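Putative protease (Parabacteroides distasonis ATCC 8503, PDB 3KD4) is of unknown function but is regarded as a putative protease, probably exported from the cell. Local coordinates at residues Ile448-Lys454 and Asp486-Leu490. Sequence-based numbering, arbitrary orientation.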
loop_
_atom_site.group_PDB
_atom_site.type_symbol
_atom_site.label_atom_id
_atom_site.label_comp_id
_atom_site.label_asym_id
_atom_site.label_seq_id
_atom_site.Cartn_x
_atom_site.Cartn_y
_atom_site.Cartn_z
ATOM N N ILE A 448 19.061 -11.597 24.220
ATOM C CA ILE A 448 18.124 -12.575 23.709
ATOM C C ILE A 448 18.484 -12.806 22.236
ATOM O O ILE A 448 18.550 -11.877 21.431
ATOM C CB ILE A 448 16.650 -12.145 23.907
ATOM C CG1 ILE A 448 15.734 -13.210 23.295
ATOM C CG2 ILE A 448 16.402 -10.726 23.324
ATOM C CD1 ILE A 448 14.281 -13.114 23.701
ATOM N N SER A 449 18.789 -14.044 21.910
ATOM C CA SER A 449 19.270 -14.383 20.594
ATOM C C SER A 449 18.390 -15.460 19.972
ATOM O O SER A 449 18.124 -16.496 20.588
ATOM C CB SER A 449 20.707 -14.869 20.703
ATOM O OG SER A 449 21.283 -14.832 19.427
ATOM N N LYS A 450 17.935 -15.217 18.755
ATOM C CA LYS A 450 17.014 -16.118 18.091
ATOM C C LYS A 450 17.515 -16.312 16.684
ATOM O O LYS A 450 18.439 -15.621 16.249
ATOM C CB LYS A 450 15.592 -15.523 18.065
ATOM C CG LYS A 450 14.912 -15.452 19.441
ATOM C CD LYS A 450 14.727 -16.791 20.129
ATOM C CE LYS A 450 14.114 -16.580 21.496
ATOM N NZ LYS A 450 13.925 -17.827 22.266
ATOM N N PRO A 451 16.911 -17.255 15.956
ATOM C CA PRO A 451 17.438 -17.519 14.619
ATOM C C PRO A 451 17.441 -16.307 13.672
ATOM O O PRO A 451 18.285 -16.245 12.811
ATOM C CB PRO A 451 16.511 -18.618 14.090
ATOM C CG PRO A 451 15.966 -19.303 15.330
ATOM C CD PRO A 451 15.871 -18.238 16.351
ATOM N N PHE A 452 16.548 -15.345 13.847
ATOM C CA PHE A 452 16.439 -14.270 12.856
ATOM C C PHE A 452 16.694 -12.896 13.458
ATOM O O PHE A 452 16.462 -11.880 12.813
ATOM C CB PHE A 452 15.087 -14.391 12.142
ATOM C CG PHE A 452 14.945 -15.677 11.369
ATOM C CD1 PHE A 452 15.837 -15.978 10.318
ATOM C CD2 PHE A 452 13.984 -16.624 11.720
ATOM C CE1 PHE A 452 15.753 -17.211 9.616
ATOM C CE2 PHE A 452 13.881 -17.844 11.032
ATOM C CZ PHE A 452 14.762 -18.130 9.969
ATOM N N GLY A 453 17.230 -12.854 14.681
ATOM C CA GLY A 453 17.638 -11.567 15.240
ATOM C C GLY A 453 18.167 -11.654 16.651
ATOM O O GLY A 453 18.355 -12.739 17.179
ATOM N N LYS A 454 18.387 -10.492 17.259
ATOM C CA LYS A 454 19.018 -10.436 18.578
ATOM C C LYS A 454 18.753 -9.070 19.172
ATOM O O LYS A 454 18.714 -8.086 18.453
ATOM C CB LYS A 454 20.534 -10.688 18.420
ATOM C CG LYS A 454 21.371 -10.590 19.697
ATOM C CD LYS A 454 22.814 -10.961 19.465
ATOM C CE LYS A 454 23.588 -9.857 18.751
ATOM N NZ LYS A 454 25.097 -10.194 18.681
ATOM N N ASP A 486 9.386 -16.668 18.200
ATOM C CA ASP A 486 10.755 -16.215 18.271
ATOM C C ASP A 486 10.936 -14.740 17.896
ATOM O O ASP A 486 11.693 -14.043 18.581
ATOM C CB ASP A 486 11.667 -17.083 17.398
ATOM C CG ASP A 486 11.884 -18.474 17.975
ATOM O OD1 ASP A 486 11.605 -18.694 19.183
ATOM O OD2 ASP A 486 12.326 -19.361 17.207
ATOM N N VAL A 487 10.282 -14.246 16.840
ATOM C CA VAL A 487 10.450 -12.836 16.498
ATOM C C VAL A 487 9.647 -11.940 17.478
ATOM O O VAL A 487 10.064 -10.838 17.830
ATOM C CB VAL A 487 10.150 -12.519 15.006
ATOM C CG1 VAL A 487 8.726 -12.821 14.643
ATOM C CG2 VAL A 487 10.527 -11.033 14.690
ATOM N N ARG A 488 8.505 -12.438 17.934
ATOM C CA ARG A 488 7.719 -11.711 18.899
ATOM C C ARG A 488 8.511 -11.518 20.193
ATOM O O ARG A 488 8.475 -10.458 20.785
ATOM C CB ARG A 488 6.421 -12.436 19.175
ATOM C CG ARG A 488 5.566 -11.772 20.242
ATOM C CD ARG A 488 4.328 -12.569 20.363
ATOM N NE ARG A 488 3.460 -12.081 21.412
ATOM C CZ ARG A 488 3.355 -12.624 22.631
ATOM N NH1 ARG A 488 4.090 -13.684 22.992
ATOM N NH2 ARG A 488 2.498 -12.097 23.507
ATOM N N SER A 489 9.237 -12.531 20.623
ATOM C CA SER A 489 10.027 -12.372 21.842
ATOM C C SER A 489 11.136 -11.311 21.662
ATOM O O SER A 489 11.379 -10.546 22.566
ATOM C CB SER A 489 10.542 -13.726 22.340
ATOM O OG SER A 489 11.586 -14.208 21.520
ATOM N N LEU A 490 11.715 -11.189 20.460
ATOM C CA LEU A 490 12.689 -10.139 20.187
ATOM C C LEU A 490 12.052 -8.777 20.265
ATOM O O LEU A 490 12.570 -7.853 20.942
ATOM C CB LEU A 490 13.350 -10.327 18.801
ATOM C CG LEU A 490 14.163 -11.605 18.568
ATOM C CD1 LEU A 490 14.691 -11.717 17.096
ATOM C CD2 LEU A 490 15.345 -11.705 19.560
HETATM O O HOH W 1 11.178 -17.676 21.655
#
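Strand 448-450 runs nearly antiparallel to helix 486-490, at 154° with axes 8.8 Å apart, and a type I turn from K450 to G453 carries the chain from the edge strand of its sheet into strand 453-462. L490 pushes its two methyls into this hairpin. Its CD1 presses on the backbone of G453, 3.5 Å from CA, a close approach at a residue that has no side chain; CD2 lies 4.0 Å from I448 CG2 and also meets K450 CG. I448, with CG1 anti to its backbone N (chi1 178°), sends CD1 out to S489 OG. K450 bends at chi2 (-60°) and crosses D486 at about a right angle, its CD 3.8 Å from D486 OD1. K450 NZ makes only a long salt bridge to OD1, 4.0 Å, but a water accepts from NZ at 2.8 Å and donates to OD1 at 2.7 Å. S489 OG turns back to donate to D486 O, from above the carbonyl plane. A methionine in place of K450 would probably cost D486 this nearby positive charge and the water its NZ donor. Helix 481-495 thus packs on the sheet-edge hairpin within the DUF3858 region through L490 and a water-bridged ion pair, without direct hydrogen bonds, probably a plain structural join.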